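Local coordinates for protein pantothenate kinase (Coxiella burnetii, PDB 3TQC) that catalyses the ATP-dependent phosphorylation of (R)-pantothenate to 4'-phosphopantothenate, the first step of coenzyme A biosynthesis, at residues 146-149 with 150-153; 280-284 with 285-289. All blocks are in the same frame, centred on the assembly; numbering follows the deposited sequence.

Interaction 1: 146-149 with 150-153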
loop_
_atom_site.group_PDB
_atom_site.type_symbol
_atom_site.label_atom_id
_atom_site.label_comp_id
_atom_site.label_asym_id
_atom_site.label_seq_id
_atom_site.Cartn_x
_atom_site.Cartn_y
_atom_site.Cartn_z
ATOM N N MET B 146 8.770 -16.194 23.760
ATOM C CA MET B 146 9.462 -15.141 24.521
ATOM C C MET B 146 10.830 -14.746 23.936
ATOM O O MET B 146 11.359 -13.686 24.272
ATOM C CB MET B 146 9.629 -15.520 25.995
ATOM C CG MET B 146 8.407 -15.239 26.870
ATOM S SD MET B 146 7.968 -13.489 27.076
ATOM C CE MET B 146 9.359 -12.888 28.026
ATOM N N LYS B 147 11.397 -15.583 23.071
ATOM C CA LYS B 147 12.650 -15.244 22.388
ATOM C C LYS B 147 12.358 -14.577 21.039
ATOM O O LYS B 147 13.277 -14.239 20.293
ATOM C CB LYS B 147 13.514 -16.511 22.209
ATOM C CG LYS B 147 14.935 -16.427 22.815
ATOM C CD LYS B 147 14.928 -16.206 24.338
ATOM C CE LYS B 147 16.296 -15.696 24.882
ATOM N NZ LYS B 147 17.519 -16.478 24.455
ATOM N N ARG B 148 11.078 -14.360 20.749
ATOM C CA ARG B 148 10.628 -13.883 19.453
ATOM C C ARG B 148 9.752 -12.622 19.594
ATOM O O ARG B 148 8.909 -12.339 18.754
ATOM C CB ARG B 148 9.843 -15.000 18.771
ATOM C CG ARG B 148 10.617 -16.324 18.636
ATOM C CD ARG B 148 11.561 -16.331 17.434
ATOM N NE ARG B 148 10.824 -16.328 16.167
ATOM C CZ ARG B 148 11.358 -16.591 14.973
ATOM N NH1 ARG B 148 12.652 -16.896 14.847
ATOM N NH2 ARG B 148 10.582 -16.561 13.895
ATOM N N LYS B 149 9.969 -11.867 20.661
ATOM C CA LYS B 149 9.208 -10.666 20.921
ATOM C C LYS B 149 9.617 -9.683 19.850
ATOM O O LYS B 149 10.797 -9.493 19.625
ATOM C CB LYS B 149 9.551 -10.126 22.309
ATOM C CG LYS B 149 8.379 -9.570 23.094
ATOM C CD LYS B 149 8.777 -9.366 24.546
ATOM C CE LYS B 149 7.598 -9.012 25.414
ATOM N NZ LYS B 149 8.003 -8.585 26.780
ATOM N N GLY B 150 8.644 -9.107 19.149
ATOM C CA GLY B 150 8.925 -8.211 18.040
ATOM C C GLY B 150 8.827 -8.882 16.676
ATOM O O GLY B 150 8.688 -8.203 15.658
ATOM N N PHE B 151 8.921 -10.210 16.655
ATOM C CA PHE B 151 8.703 -10.977 15.435
ATOM C C PHE B 151 7.200 -10.990 15.157
ATOM O O PHE B 151 6.401 -10.767 16.061
ATOM C CB PHE B 151 9.238 -12.410 15.574
ATOM C CG PHE B 151 10.744 -12.511 15.526
ATOM C CD1 PHE B 151 11.374 -13.108 14.442
ATOM C CD2 PHE B 151 11.528 -12.027 16.569
ATOM C CE1 PHE B 151 12.753 -13.206 14.391
ATOM C CE2 PHE B 151 12.906 -12.134 16.523
ATOM C CZ PHE B 151 13.519 -12.716 15.433
ATOM N N PRO B 152 6.800 -11.239 13.910
ATOM C CA PRO B 152 5.355 -11.060 13.593
ATOM C C PRO B 152 4.424 -11.911 14.461
ATOM O O PRO B 152 3.344 -11.459 14.816
ATOM C CB PRO B 152 5.240 -11.501 12.131
ATOM C CG PRO B 152 6.675 -11.432 11.583
ATOM C CD PRO B 152 7.611 -11.625 12.742
ATOM N N GLU B 153 4.861 -13.116 14.815
ATOM C CA GLU B 153 4.017 -14.048 15.556
ATOM C C GLU B 153 3.788 -13.614 17.009
ATOM O O GLU B 153 2.986 -14.217 17.714
ATOM C CB GLU B 153 4.575 -15.481 15.481
ATOM C CG GLU B 153 5.992 -15.687 16.057
ATOM C CD GLU B 153 7.123 -15.521 15.033
ATOM O OE1 GLU B 153 6.903 -14.884 13.976
ATOM O OE2 GLU B 153 8.240 -16.027 15.294
#
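Arg148 and Phe151 are the first and last residues of a type II beta turn in the loop between helices 137-142 and 157-168 of this P-loop kinase, and their side chains stack on each other beside it. The turn is closed by Phe151 N donating to Arg148 O at 3.0 Å. Gly150 takes its third position with a positive phi of 99°, where a CB would collide with the carbonyl oxygen of Lys149.

Arg148 can be followed outward. Its CB lies near CD2 of Phe151, and chi1 of -55° sets CG beside the backbone N; further bends at chi2 and chi3 fold the chain back over the ring. CD then sits almost on the ring normal, 4.2 Å from the centroid of Phe151, a CH-pi contact. NE follows over the same face, offset toward the rim, and CZ comes 3.5 Å from CD1 of Phe151. The guanidinium lies nearly flat on the ring, planes 22° apart, but CZ is shifted toward CD1, and the cation-pi contact is therefore off-centre. NH1 ends beside CE1.

The edge of the guanidinium is taken by Glu153, from the start of a 3-10 segment. The acid chain bends at chi2, which brings the carboxylate back to the arginine. Thus one flat cation is held by an aromatic face and an in-plane carboxylate oxygen, which together should restrict its rotation.

Lys149 runs the other way as an extended chain, its NZ bonded to Asn137 and Tyr179 and its cation packed on Tyr184. The grip on Glu153 is side-on and uses a single acceptor: OE2 receives NE of Arg148 at 2.7 Å and NH2 of Arg148 at 2.8 Å, the latter on its syn lone pair.

Interaction 2: 280-284 with 285-289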
loop_
_atom_site.group_PDB
_atom_site.type_symbol
_atom_site.label_atom_id
_atom_site.label_comp_id
_atom_site.label_asym_id
_atom_site.label_seq_id
_atom_site.Cartn_x
_atom_site.Cartn_y
_atom_site.Cartn_z
ATOM N N HIS B 280 24.368 -10.387 22.635
ATOM C CA HIS B 280 23.745 -11.674 22.350
ATOM C C HIS B 280 22.300 -11.499 21.913
ATOM O O HIS B 280 21.896 -12.044 20.887
ATOM C CB HIS B 280 23.801 -12.587 23.580
ATOM C CG HIS B 280 22.826 -13.717 23.527
ATOM N ND1 HIS B 280 23.120 -14.921 22.925
ATOM C CD2 HIS B 280 21.551 -13.817 23.971
ATOM C CE1 HIS B 280 22.072 -15.721 23.016
ATOM N NE2 HIS B 280 21.106 -15.074 23.643
ATOM N N VAL B 281 21.531 -10.754 22.704
ATOM C CA VAL B 281 20.112 -10.525 22.419
ATOM C C VAL B 281 19.947 -9.874 21.043
ATOM O O VAL B 281 19.128 -10.316 20.227
ATOM C CB VAL B 281 19.446 -9.660 23.508
ATOM C CG1 VAL B 281 18.093 -9.131 23.044
ATOM C CG2 VAL B 281 19.295 -10.451 24.797
ATOM N N TRP B 282 20.733 -8.830 20.792
ATOM C CA TRP B 282 20.787 -8.207 19.475
ATOM C C TRP B 282 21.071 -9.235 18.374
ATOM O O TRP B 282 20.316 -9.346 17.415
ATOM C CB TRP B 282 21.858 -7.120 19.429
ATOM C CG TRP B 282 22.064 -6.632 18.061
ATOM C CD1 TRP B 282 23.066 -6.982 17.209
ATOM C CD2 TRP B 282 21.213 -5.725 17.341
ATOM N NE1 TRP B 282 22.898 -6.348 16.007
ATOM C CE2 TRP B 282 21.769 -5.566 16.060
ATOM C CE3 TRP B 282 20.041 -5.030 17.662
ATOM C CZ2 TRP B 282 21.196 -4.729 15.088
ATOM C CZ3 TRP B 282 19.455 -4.200 16.677
ATOM C CH2 TRP B 282 20.040 -4.069 15.413
ATOM N N ASN B 283 22.149 -9.999 18.539
ATOM C CA ASN B 283 22.588 -10.905 17.496
ATOM C C ASN B 283 21.604 -12.030 17.231
ATOM O O ASN B 283 21.374 -12.377 16.079
ATOM C CB ASN B 283 23.968 -11.483 17.811
ATOM C CG ASN B 283 25.109 -10.581 17.357
ATOM O OD1 ASN B 283 25.020 -9.896 16.341
ATOM N ND2 ASN B 283 26.207 -10.612 18.099
ATOM N N GLU B 284 21.014 -12.593 18.283
ATOM C CA GLU B 284 20.162 -13.782 18.135
ATOM C C GLU B 284 18.672 -13.446 18.025
ATOM O O GLU B 284 17.890 -14.247 17.519
ATOM C CB GLU B 284 20.375 -14.738 19.303
ATOM C CG GLU B 284 21.809 -15.258 19.448
ATOM C CD GLU B 284 22.312 -16.046 18.230
ATOM O OE1 GLU B 284 21.509 -16.760 17.584
ATOM O OE2 GLU B 284 23.527 -15.956 17.934
ATOM N N ILE B 285 18.282 -12.283 18.520
ATOM C CA ILE B 285 16.895 -11.888 18.481
ATOM C C ILE B 285 16.683 -10.676 17.561
ATOM O O ILE B 285 16.195 -10.826 16.442
ATOM C CB ILE B 285 16.359 -11.612 19.889
ATOM C CG1 ILE B 285 16.485 -12.877 20.753
ATOM C CG2 ILE B 285 14.904 -11.133 19.816
ATOM C CD1 ILE B 285 16.011 -12.675 22.177
ATOM N N ASN B 286 17.057 -9.488 18.016
ATOM C CA ASN B 286 16.693 -8.272 17.289
ATOM C C ASN B 286 17.248 -8.172 15.863
ATOM O O ASN B 286 16.531 -7.751 14.953
ATOM C CB ASN B 286 17.062 -7.031 18.102
ATOM C CG ASN B 286 16.261 -6.931 19.389
ATOM O OD1 ASN B 286 15.047 -7.131 19.392
ATOM N ND2 ASN B 286 16.933 -6.631 20.483
ATOM N N LYS B 287 18.497 -8.580 15.664
ATOM C CA LYS B 287 19.108 -8.517 14.351
ATOM C C LYS B 287 18.512 -9.519 13.365
ATOM O O LYS B 287 18.478 -9.260 12.163
ATOM C CB LYS B 287 20.622 -8.724 14.423
ATOM C CG LYS B 287 21.286 -8.586 13.049
ATOM C CD LYS B 287 22.739 -8.158 13.144
ATOM C CE LYS B 287 23.676 -9.311 13.070
ATOM N NZ LYS B 287 23.646 -9.893 11.713
ATOM N N VAL B 288 18.076 -10.663 13.871
ATOM C CA VAL B 288 17.416 -11.648 13.048
ATOM C C VAL B 288 16.062 -11.082 12.638
ATOM O O VAL B 288 15.643 -11.242 11.503
ATOM C CB VAL B 288 17.249 -12.994 13.793
ATOM C CG1 VAL B 288 16.384 -13.968 12.987
ATOM C CG2 VAL B 288 18.612 -13.596 14.089
ATOM N N ASN B 289 15.399 -10.407 13.565
ATOM C CA ASN B 289 14.138 -9.759 13.284
ATOM C C ASN B 289 14.339 -8.707 12.196
ATOM O O ASN B 289 13.622 -8.679 11.194
ATOM C CB ASN B 289 13.576 -9.117 14.560
ATOM C CG ASN B 289 12.109 -8.757 14.446
ATOM O OD1 ASN B 289 11.410 -9.228 13.552
ATOM N ND2 ASN B 289 11.634 -7.918 15.362
#
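The indole of Trp282 and the aliphatic chain of Lys287 cross at about a right angle on helix 271-294, which widens here into a pi-type turn. Lys287 CB stands over the face of the five-membered ring, 3.9 Å from its centroid, in a CH-pi contact. With CG anti to the backbone N (chi1 -177°), the lysine chain continues past the indole, and its CD comes 3.4 Å from NE1 of Trp282. Farther out, CE runs alongside Asn283, 3.6 Å from OD1 of that residue.

Asn286 meets the benzene part of the indole obliquely through CB, its amide plane turned 53° from the ring, while ND2 lies beside Val281 CG1. Val281 CG1 also packs loosely on Ile285 CD1.

The wider turn shows in the backbone: Val281 O accepts both Ile285 N at 2.7 Å and Asn286 N at 3.1 Å, which reach it from opposite faces of its carbonyl plane, and Lys287 N bonds to Trp282 O five residues back.

Trp282 and Asn286 face helix 237-253, touching Ile240, Gln241 and Tyr244, and rest on Ser100, which lines the ADP pocket, and Val101, both in the P-loop that follows strand 93-99.

Overall arrangement
From the N terminus, the chain passes strand 93-99 and the P-loop before reaching interaction 1, a tight turn between helices 137-142 and 157-168; interaction 2 comes much later, within helix 271-294. Each is local, joining side chains three to five residues apart within one continuous stretch, and they follow in series without nesting or crossing. In space they touch, their centres about 11 Å apart: Gly150 O probably accepts a weak hydrogen bond from Asn289 ND2 at 3.0 Å, and the Phe151 ring packs on the backbone at Ile285 and Asn289. The loop at 146-153 is thereby docked on one side of the helix, whose other contacts reach helix 237-253 and the nucleotide-binding loop.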